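Local coordinates for protein putative pyridoxal phosphate-dependent transferase (Clostridium difficile, PDB 4DQ6) that binds pyridoxal-5'-phosphate and belongs to the class I and II aminotransferase family, although its precise biological role is not established, at residues N7-V12 with L296-S301; N78-Y81 with N85-I88; P218-S223 with K228-C233; I307-E312 with E381-I386. One frame throughout, in Å; residues are numbered along the deposited sequence.

Interaction 1: residues N7-V12 with L296-S301; sequences NFNEIV and LEYLES
Tyr298 meets Phe8 and Asn9 together, a compact example of how one aromatic residue on a helix can grip an irregular segment through both its face and its hydroxyl. It is the first residue of 296-301, a run within helix 289-313, to reach across. Its CG lies anti to the backbone N (chi1 -164°), a torsion that sends the ring out toward the type I beta turn Asn7-Glu10. At the root of this side chain, Tyr298 CB approaches the Phe8 ring, 3.9 Å from Phe8 CD2. From there the two side chains overlap head to tail, with their ring planes inclined at 34°. Further along, Phe8 CB rests over the middle of the tyrosine face, 3.4 Å from the centroid and almost on the ring normal, a CH-pi contact. At the far end, Tyr298 OH donates a short bond of 2.5 Å to Asn9 OD1, which lies in the plane of the ring; the Asn9 amide itself is turned 64° from that plane. Arg376 N is hydrogen-bonded to the same hydroxyl. One turn of helix later, Ser301 OG also bonds Arg376, through its guanidinium group. Phe8 continues the aromatic packing edge-to-face with Phe44. The phenol is thus held by polar partners at its tip and by carbon over its face, which should restrict rotation of the ring and fix the N-terminal turn against the helix.

Interaction 2: residues N78-Y81 with N85-I88; sequences NWLY and NWKI
The C-terminal end of helix 70-84 closes here through a pair of backbone bonds, in which Leu80 and Tyr81 receive the N-H groups of Asn85 and Trp86. Asn85 is the first residue to leave helical geometry and does so with a positive phi, turning the chain back alongside the helix. Its N donates to Tyr81 O at 2.9 Å, while Trp86 N donates to Leu80 O at 3.2 Å in a nearly straight N-H...O bond of 165°. A water links the helix end to the side chain of Asn85: it donates to both Tyr81 O and Asn85 OD1, and it lies over one face of the Tyr81 ring. The opposite face takes Lys87, whose chain is folded back at its second and third torsions (72° and 61°), which carries the ammonium group over the ring; NZ stands 4.1 Å from the Tyr81 centroid in a cation-pi contact, with CE beside it 3.6 Å from Tyr81 CD1. This is the exposed side of the helix end. The other side belongs to the core of the family fold, where the helix packs on the central seven-stranded sheet: Leu80 and Trp86 run alongside with a common direction, and both touch Met234 of strand 230-234. Leu80 CD1 does the joining, 3.9 Å from Trp86 CZ3 and 3.6 Å from Ile88 CD1. Within 85-88, Ile88 CG2 sits 3.4 Å above the centre of the Trp86 ring system; the indole is backed on that face by its own segment and also touches Pro218 and Ala220.

Interaction 3: residues P218-S223 with K228-C233; sequences PMASIS and KNTITC
Thr230 packs against Met219 and Ala220 with all three atoms of its side chain. CB comes first, 3.9 Å from Ala220 CB. There the chain forks. The methyl CG2, anti to the backbone N with OG1 beside it (chi1 -52°), touches Met219 CG at 3.8 Å and faces the backbone N of Ala220. The hydroxyl OG1 also lies near Met219 CG, but its hydrogen-bond partner is Phe226 O, in the short helix 224-228 that joins the two segments. Met219 lies roughly perpendicular to Thr230 and carries on toward Leu186 and Leu189 of helix 183-195. Two residues along the strand, Thr232 adds a second point of contact: its OG1 is 3.8 Å from Ala220 CB and accepts a hydrogen bond from a water at 2.7 Å, and that water in turn accepts from Ala220 N at 2.8 Å. Inside 218-223, Pro218 O is gripped twice by Ser221, by its backbone N and, on a lone pair in the carbonyl plane, by its OG. The contact lies in the connection between the parallel neighbours 199-203 and 230-234, a long loop and the short helix 224-228; the Thr232 side chain is about 11 Å from the bound pyridoxal-5'-phosphate. Both threonine hydroxyls thus find polar partners despite burial, one in a carbonyl and the other in a water, while carbon contacts seat the loop on the strand.

Interaction 4: residues I307-E312 with E381-I386; sequences IKYINE and EALIRI
Tyr309 and Leu383 point at each other's helices and overlap in antiparallel fashion, each side chain passing the other on its way across. CG of Tyr309 stands anti to the backbone N (chi1 -168°), and from there the ring reaches over to the base of Leu383, whose CB is 3.8 Å from Tyr309 CD1 and equally near CE1. Leu383 replies in the other sense: its CD1 comes back to 4.0 Å from Tyr309 CB. The leucine methyl therefore lies by the root of the tyrosine, and the side of the ring by the root of the leucine. Ile310 is set nearly square to Leu383, with CG1 of Ile310 4.2 Å from the second leucine methyl, CD2. These contacts bridge helices 289-313 and 376-390, both in the C-terminal part of the fold, which also holds the small antiparallel sheet. Their segments run nearly parallel, crossing at -21° with the axes 11.0 Å apart, a spacing wide enough for a tyrosine and a leucine to lie between them. Leu383 also packs on Phe305 and Ala306, one turn earlier on the facing helix, while Ile310 reaches Leu317. At the outer margin the tyrosine side chain slants across Ile384, with Tyr309 OH 3.6 Å from Ile384 CG1. The same hydroxyl gains its polar partner from Lys387 NZ, a turn further along helix 376-390.

Overall arrangement
From the N terminus, residues 7-12 are held by helix 289-313 in interaction 1, closing a loop that spans most of the chain. Interactions 2 and 3 nest inside it, one after the other: the first turns back at the end of helix 70-84, the second spans helix 224-228. They touch through Trp86, which packs on Pro218, Ala220, Ser221 and Thr232, so the two form one continuous packing region beside strand 230-234 of the central sheet. Interaction 4 follows in series, without crossing; it reuses helix 289-313 and joins it to the C-terminal helix 376-390. Its centre is about 17 Å from that of interaction 1 but about 38 Å from that of interaction 3, across the chain's centre.

Interaction 1: residues N7-V12 with L296-S301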
# COMPACT_ATOMS: atom_id res chain seq x y z
N ASN A 7 -1.42 23.58 -21.15
CA ASN A 7 -2.13 24.60 -20.35
C ASN A 7 -1.76 24.54 -18.85
O ASN A 7 -2.60 24.41 -17.98
CB ASN A 7 -3.64 24.44 -20.49
CG ASN A 7 -4.41 25.70 -20.11
OD1 ASN A 7 -3.81 26.73 -19.79
ND2 ASN A 7 -5.74 25.60 -20.09
N PHE A 8 -0.47 24.61 -18.57
CA PHE A 8 -0.04 24.62 -17.16
C PHE A 8 -0.46 25.91 -16.46
O PHE A 8 -0.51 25.93 -15.26
CB PHE A 8 1.50 24.49 -17.06
CG PHE A 8 2.05 23.12 -17.51
CD1 PHE A 8 1.91 22.00 -16.69
CD2 PHE A 8 2.67 22.97 -18.73
CE1 PHE A 8 2.41 20.78 -17.10
CE2 PHE A 8 3.15 21.75 -19.16
CZ PHE A 8 3.04 20.67 -18.34
N ASN A 9 -0.89 26.93 -17.22
CA ASN A 9 -1.33 28.20 -16.62
C ASN A 9 -2.72 28.06 -15.94
O ASN A 9 -3.11 28.87 -15.08
CB ASN A 9 -1.40 29.33 -17.69
CG ASN A 9 -0.04 29.87 -18.12
OD1 ASN A 9 0.93 29.94 -17.34
ND2 ASN A 9 0.01 30.43 -19.36
N GLU A 10 -3.49 27.05 -16.33
CA GLU A 10 -4.85 26.90 -15.84
C GLU A 10 -4.91 26.85 -14.32
O GLU A 10 -4.23 26.08 -13.73
CB GLU A 10 -5.47 25.59 -16.42
CG GLU A 10 -6.90 25.32 -15.94
CD GLU A 10 -7.58 24.11 -16.59
OE1 GLU A 10 -6.91 23.19 -17.10
OE2 GLU A 10 -8.83 24.07 -16.58
N ILE A 11 -5.78 27.62 -13.66
CA ILE A 11 -6.03 27.33 -12.22
C ILE A 11 -6.80 26.00 -11.99
O ILE A 11 -7.79 25.77 -12.62
CB ILE A 11 -6.76 28.51 -11.52
CG1 ILE A 11 -8.05 28.91 -12.26
CG2 ILE A 11 -5.83 29.71 -11.44
CD1 ILE A 11 -9.10 29.63 -11.43
N VAL A 12 -6.35 25.10 -11.10
CA VAL A 12 -7.16 23.89 -10.81
C VAL A 12 -7.33 23.83 -9.28
O VAL A 12 -6.43 23.42 -8.54
CB VAL A 12 -6.58 22.55 -11.40
CG1 VAL A 12 -7.69 21.52 -11.55
CG2 VAL A 12 -5.94 22.76 -12.77
N LEU A 296 8.92 20.40 -17.85
CA LEU A 296 10.25 20.86 -17.44
C LEU A 296 10.56 22.24 -17.99
O LEU A 296 11.22 23.05 -17.35
CB LEU A 296 11.29 19.85 -17.83
CG LEU A 296 11.35 18.52 -17.06
CD1 LEU A 296 12.30 17.59 -17.78
CD2 LEU A 296 11.76 18.69 -15.58
N GLU A 297 10.04 22.54 -19.17
CA GLU A 297 10.13 23.92 -19.69
C GLU A 297 9.35 24.96 -18.85
O GLU A 297 9.84 26.03 -18.52
CB GLU A 297 9.64 23.94 -21.13
CG GLU A 297 10.65 23.32 -22.05
CD GLU A 297 11.72 24.31 -22.51
OE1 GLU A 297 11.67 25.49 -22.11
OE2 GLU A 297 12.64 23.88 -23.27
N TYR A 298 8.13 24.57 -18.48
CA TYR A 298 7.32 25.39 -17.62
C TYR A 298 7.96 25.61 -16.24
O TYR A 298 7.97 26.70 -15.75
CB TYR A 298 5.90 24.81 -17.53
CG TYR A 298 4.88 25.79 -16.98
CD1 TYR A 298 4.27 26.66 -17.82
CD2 TYR A 298 4.64 25.95 -15.61
CE1 TYR A 298 3.32 27.57 -17.39
CE2 TYR A 298 3.67 26.87 -15.13
CZ TYR A 298 3.03 27.70 -16.05
OH TYR A 298 2.10 28.61 -15.54
N LEU A 299 8.52 24.54 -15.65
CA LEU A 299 9.14 24.63 -14.37
C LEU A 299 10.33 25.54 -14.41
O LEU A 299 10.50 26.36 -13.53
CB LEU A 299 9.59 23.24 -13.97
CG LEU A 299 10.41 23.18 -12.71
CD1 LEU A 299 9.52 23.67 -11.60
CD2 LEU A 299 10.85 21.73 -12.53
N GLU A 300 11.18 25.37 -15.42
CA GLU A 300 12.37 26.19 -15.47
C GLU A 300 12.03 27.66 -15.63
O GLU A 300 12.67 28.54 -15.04
CB GLU A 300 13.34 25.72 -16.53
CG GLU A 300 14.71 26.41 -16.38
CD GLU A 300 15.93 25.56 -16.79
OE1 GLU A 300 15.76 24.40 -17.24
OE2 GLU A 300 17.08 26.10 -16.64
N SER A 301 10.99 27.94 -16.39
CA SER A 301 10.53 29.32 -16.46
C SER A 301 10.02 29.86 -15.13
O SER A 301 10.37 30.96 -14.70
CB SER A 301 9.46 29.39 -17.52
OG SER A 301 9.04 30.73 -17.74

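Interaction 2: residues N78-Y81 with N85-I88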
# COMPACT_ATOMS: atom_id res chain seq x y z
N ASN A 78 12.66 0.21 -20.05
CA ASN A 78 12.82 1.07 -21.22
C ASN A 78 13.00 2.51 -20.90
O ASN A 78 13.81 3.18 -21.50
CB ASN A 78 11.63 0.85 -22.16
CG ASN A 78 11.64 -0.55 -22.76
OD1 ASN A 78 12.71 -1.23 -22.78
ND2 ASN A 78 10.48 -1.02 -23.22
N TRP A 79 12.26 3.02 -19.91
CA TRP A 79 12.52 4.39 -19.39
C TRP A 79 13.92 4.61 -18.91
O TRP A 79 14.60 5.56 -19.26
CB TRP A 79 11.56 4.65 -18.25
CG TRP A 79 11.58 6.07 -17.77
CD1 TRP A 79 12.14 6.58 -16.61
CD2 TRP A 79 10.86 7.20 -18.37
NE1 TRP A 79 11.89 7.91 -16.50
CE2 TRP A 79 11.09 8.34 -17.52
CE3 TRP A 79 10.09 7.37 -19.52
CZ2 TRP A 79 10.56 9.60 -17.82
CZ3 TRP A 79 9.53 8.61 -19.78
CH2 TRP A 79 9.80 9.71 -18.95
N LEU A 80 14.42 3.71 -18.07
CA LEU A 80 15.72 3.93 -17.50
C LEU A 80 16.80 3.91 -18.59
O LEU A 80 17.79 4.65 -18.48
CB LEU A 80 16.02 2.87 -16.44
CG LEU A 80 15.17 2.87 -15.18
CD1 LEU A 80 15.59 1.81 -14.13
CD2 LEU A 80 14.99 4.21 -14.58
N TYR A 81 16.67 3.05 -19.59
CA TYR A 81 17.61 3.13 -20.69
C TYR A 81 17.48 4.40 -21.54
O TYR A 81 18.47 5.06 -21.79
CB TYR A 81 17.59 1.88 -21.59
CG TYR A 81 18.72 1.96 -22.57
CD1 TYR A 81 20.02 1.75 -22.16
CD2 TYR A 81 18.50 2.33 -23.87
CE1 TYR A 81 21.07 1.88 -23.03
CE2 TYR A 81 19.55 2.45 -24.76
CZ TYR A 81 20.82 2.22 -24.33
OH TYR A 81 21.85 2.36 -25.21
N ASN A 85 20.32 6.25 -19.86
CA ASN A 85 21.36 5.38 -20.41
C ASN A 85 21.82 4.34 -19.39
O ASN A 85 22.98 3.95 -19.36
CB ASN A 85 22.56 6.21 -20.87
CG ASN A 85 23.28 5.57 -22.04
OD1 ASN A 85 22.67 4.96 -22.96
ND2 ASN A 85 24.61 5.73 -22.04
N TRP A 86 20.88 3.82 -18.63
CA TRP A 86 21.15 2.81 -17.63
C TRP A 86 20.38 1.57 -18.02
O TRP A 86 19.13 1.57 -18.02
CB TRP A 86 20.70 3.33 -16.28
CG TRP A 86 20.99 2.38 -15.17
CD1 TRP A 86 21.98 1.43 -15.10
CD2 TRP A 86 20.30 2.32 -13.91
NE1 TRP A 86 21.93 0.76 -13.90
CE2 TRP A 86 20.94 1.29 -13.13
CE3 TRP A 86 19.23 3.02 -13.36
CZ2 TRP A 86 20.47 0.93 -11.89
CZ3 TRP A 86 18.78 2.65 -12.10
CH2 TRP A 86 19.42 1.67 -11.39
N LYS A 87 21.11 0.53 -18.40
CA LYS A 87 20.49 -0.73 -18.75
C LYS A 87 20.36 -1.59 -17.51
O LYS A 87 21.36 -1.96 -16.88
CB LYS A 87 21.30 -1.52 -19.79
CG LYS A 87 20.61 -2.85 -20.24
CD LYS A 87 19.36 -2.61 -21.13
CE LYS A 87 19.70 -1.87 -22.44
NZ LYS A 87 18.76 -1.86 -23.60
N ILE A 88 19.11 -1.88 -17.14
CA ILE A 88 18.80 -2.80 -16.04
C ILE A 88 18.10 -4.04 -16.58
O ILE A 88 17.73 -4.12 -17.77
CB ILE A 88 17.92 -2.14 -14.95
CG1 ILE A 88 16.49 -1.79 -15.45
CG2 ILE A 88 18.60 -0.87 -14.42
CD1 ILE A 88 15.43 -1.75 -14.30
O HOH W 1 20.19 5.95 -23.78

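Interaction 3: residues P218-S223 with K228-C233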
# COMPACT_ATOMS: atom_id res chain seq x y z
N PRO A 218 22.41 7.79 -12.41
CA PRO A 218 22.11 6.83 -11.38
C PRO A 218 23.45 6.38 -10.80
O PRO A 218 24.36 5.98 -11.54
CB PRO A 218 21.33 5.73 -12.13
CG PRO A 218 20.83 6.45 -13.36
CD PRO A 218 21.86 7.42 -13.70
N MET A 219 23.52 6.34 -9.48
CA MET A 219 24.75 5.89 -8.88
C MET A 219 25.16 4.50 -9.34
O MET A 219 26.34 4.21 -9.58
CB MET A 219 24.56 5.93 -7.37
CG MET A 219 25.68 5.30 -6.55
SD MET A 219 27.33 6.07 -6.65
CE MET A 219 27.27 7.06 -5.16
N ALA A 220 24.19 3.61 -9.41
CA ALA A 220 24.46 2.22 -9.79
C ALA A 220 24.90 2.07 -11.24
O ALA A 220 25.40 1.01 -11.61
CB ALA A 220 23.18 1.40 -9.59
N SER A 221 24.74 3.11 -12.06
CA SER A 221 25.01 3.05 -13.49
C SER A 221 26.49 3.31 -13.85
O SER A 221 26.90 3.16 -15.00
CB SER A 221 24.14 4.06 -14.26
OG SER A 221 24.61 5.40 -14.12
N ILE A 222 27.26 3.75 -12.87
CA ILE A 222 28.62 4.28 -13.13
C ILE A 222 29.64 3.18 -13.46
O ILE A 222 30.50 3.38 -14.33
CB ILE A 222 29.09 5.15 -11.96
CG1 ILE A 222 28.18 6.37 -11.90
CG2 ILE A 222 30.58 5.57 -12.12
CD1 ILE A 222 28.45 7.22 -10.67
N SER A 223 29.50 2.05 -12.81
CA SER A 223 30.39 0.90 -13.01
C SER A 223 29.73 -0.37 -12.50
O SER A 223 28.78 -0.34 -11.72
CB SER A 223 31.70 1.12 -12.28
OG SER A 223 31.58 1.00 -10.87
N LYS A 228 26.94 -3.35 -8.08
CA LYS A 228 26.85 -4.37 -7.07
C LYS A 228 26.76 -3.85 -5.64
O LYS A 228 26.37 -4.60 -4.73
CB LYS A 228 28.00 -5.38 -7.26
CG LYS A 228 27.81 -6.24 -8.53
CD LYS A 228 26.41 -6.90 -8.68
CE LYS A 228 25.93 -6.90 -10.14
NZ LYS A 228 24.67 -7.69 -10.44
N ASN A 229 27.06 -2.58 -5.42
CA ASN A 229 27.04 -2.05 -4.09
C ASN A 229 25.93 -1.01 -3.85
O ASN A 229 25.97 -0.31 -2.85
CB ASN A 229 28.36 -1.38 -3.78
CG ASN A 229 28.63 -1.25 -2.28
OD1 ASN A 229 28.28 -2.12 -1.49
ND2 ASN A 229 29.12 -0.10 -1.88
N THR A 230 25.02 -0.86 -4.80
CA THR A 230 23.99 0.21 -4.77
C THR A 230 22.61 -0.41 -5.00
O THR A 230 22.40 -1.17 -5.94
CB THR A 230 24.28 1.25 -5.85
OG1 THR A 230 25.64 1.69 -5.71
CG2 THR A 230 23.30 2.46 -5.76
N ILE A 231 21.65 -0.08 -4.13
CA ILE A 231 20.24 -0.41 -4.31
C ILE A 231 19.55 0.94 -4.59
O ILE A 231 19.86 1.91 -3.93
CB ILE A 231 19.71 -1.03 -3.01
CG1 ILE A 231 20.40 -2.38 -2.79
CG2 ILE A 231 18.19 -1.20 -3.03
CD1 ILE A 231 20.20 -3.01 -1.40
N THR A 232 18.69 0.97 -5.60
CA THR A 232 18.11 2.23 -6.10
C THR A 232 16.61 2.27 -6.03
O THR A 232 15.93 1.31 -6.43
CB THR A 232 18.50 2.43 -7.57
OG1 THR A 232 19.94 2.28 -7.71
CG2 THR A 232 18.17 3.80 -8.07
N CYS A 233 16.06 3.34 -5.46
CA CYS A 233 14.62 3.54 -5.38
C CYS A 233 14.25 4.67 -6.35
O CYS A 233 14.89 5.71 -6.34
CB CYS A 233 14.17 3.95 -4.00
SG CYS A 233 14.54 2.72 -2.76
O HOH W 2 21.51 4.18 -8.76

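Interaction 4: residues I307-E312 with E381-I386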
# COMPACT_ATOMS: atom_id res chain seq x y z
N ILE A 307 13.34 33.50 -9.06
CA ILE A 307 14.64 34.00 -8.67
C ILE A 307 14.78 35.47 -9.05
O ILE A 307 15.24 36.26 -8.26
CB ILE A 307 15.77 33.14 -9.27
CG1 ILE A 307 15.77 31.79 -8.61
CG2 ILE A 307 17.13 33.80 -9.11
CD1 ILE A 307 16.64 30.78 -9.29
N LYS A 308 14.32 35.84 -10.24
CA LYS A 308 14.32 37.26 -10.64
C LYS A 308 13.46 38.10 -9.68
O LYS A 308 13.89 39.16 -9.20
CB LYS A 308 13.85 37.37 -12.08
CG LYS A 308 13.76 38.79 -12.64
CD LYS A 308 13.34 38.81 -14.10
CE LYS A 308 12.61 40.10 -14.46
NZ LYS A 308 13.57 41.24 -14.38
N TYR A 309 12.26 37.59 -9.35
CA TYR A 309 11.38 38.29 -8.44
C TYR A 309 12.00 38.48 -7.07
O TYR A 309 12.00 39.58 -6.54
CB TYR A 309 10.04 37.56 -8.29
CG TYR A 309 9.01 38.36 -7.61
CD1 TYR A 309 8.92 38.46 -6.23
CD2 TYR A 309 8.05 39.04 -8.37
CE1 TYR A 309 7.92 39.24 -5.61
CE2 TYR A 309 7.09 39.81 -7.76
CZ TYR A 309 7.01 39.88 -6.39
OH TYR A 309 6.07 40.66 -5.79
N ILE A 310 12.62 37.42 -6.53
CA ILE A 310 13.26 37.50 -5.20
C ILE A 310 14.43 38.49 -5.24
O ILE A 310 14.56 39.35 -4.34
CB ILE A 310 13.78 36.12 -4.69
CG1 ILE A 310 12.61 35.17 -4.35
CG2 ILE A 310 14.67 36.28 -3.46
CD1 ILE A 310 13.00 33.70 -4.34
N ASN A 311 15.26 38.42 -6.27
CA ASN A 311 16.43 39.28 -6.36
C ASN A 311 16.07 40.74 -6.53
O ASN A 311 16.74 41.63 -6.02
CB ASN A 311 17.37 38.80 -7.49
CG ASN A 311 18.07 37.48 -7.18
OD1 ASN A 311 18.19 37.02 -6.02
ND2 ASN A 311 18.56 36.86 -8.22
N GLU A 312 14.99 41.01 -7.24
CA GLU A 312 14.49 42.37 -7.44
C GLU A 312 13.68 42.91 -6.25
O GLU A 312 13.82 44.09 -5.84
CB GLU A 312 13.72 42.42 -8.77
CG GLU A 312 14.69 42.22 -9.93
CD GLU A 312 14.08 42.32 -11.32
OE1 GLU A 312 12.85 42.55 -11.46
OE2 GLU A 312 14.90 42.13 -12.27
N GLU A 381 1.39 34.89 -6.69
CA GLU A 381 0.69 35.17 -5.47
C GLU A 381 1.48 34.75 -4.26
O GLU A 381 1.50 35.46 -3.26
CB GLU A 381 -0.73 34.52 -5.52
CG GLU A 381 -1.71 35.03 -4.53
CD GLU A 381 -2.92 34.13 -4.43
OE1 GLU A 381 -3.49 33.83 -5.51
OE2 GLU A 381 -3.29 33.71 -3.30
N ALA A 382 2.13 33.62 -4.36
CA ALA A 382 2.94 33.14 -3.24
C ALA A 382 4.11 34.08 -2.95
O ALA A 382 4.34 34.43 -1.82
CB ALA A 382 3.47 31.76 -3.51
N LEU A 383 4.73 34.58 -3.98
CA LEU A 383 5.90 35.49 -3.79
C LEU A 383 5.45 36.83 -3.22
O LEU A 383 6.13 37.41 -2.38
CB LEU A 383 6.70 35.64 -5.07
CG LEU A 383 7.38 34.38 -5.59
CD1 LEU A 383 7.74 34.53 -7.05
CD2 LEU A 383 8.60 34.06 -4.72
N ILE A 384 4.28 37.32 -3.64
CA ILE A 384 3.70 38.54 -3.08
C ILE A 384 3.39 38.40 -1.59
O ILE A 384 3.70 39.28 -0.78
CB ILE A 384 2.43 38.94 -3.84
CG1 ILE A 384 2.74 39.33 -5.29
CG2 ILE A 384 1.75 40.05 -3.06
CD1 ILE A 384 1.49 39.41 -6.15
N ARG A 385 2.89 37.21 -1.20
CA ARG A 385 2.64 36.89 0.22
C ARG A 385 3.92 36.84 1.06
O ARG A 385 3.97 37.36 2.18
CB ARG A 385 1.80 35.60 0.37
CG ARG A 385 0.36 35.78 -0.13
CD ARG A 385 -0.53 34.55 0.18
NE ARG A 385 -1.88 34.80 -0.34
CZ ARG A 385 -3.00 34.36 0.20
NH1 ARG A 385 -3.01 33.56 1.27
NH2 ARG A 385 -4.16 34.72 -0.36
N ILE A 386 4.97 36.27 0.49
CA ILE A 386 6.23 36.16 1.19
C ILE A 386 6.77 37.58 1.37
O ILE A 386 7.19 37.95 2.46
CB ILE A 386 7.22 35.28 0.41
CG1 ILE A 386 6.73 33.82 0.44
CG2 ILE A 386 8.60 35.37 1.02
CD1 ILE A 386 7.32 32.86 -0.61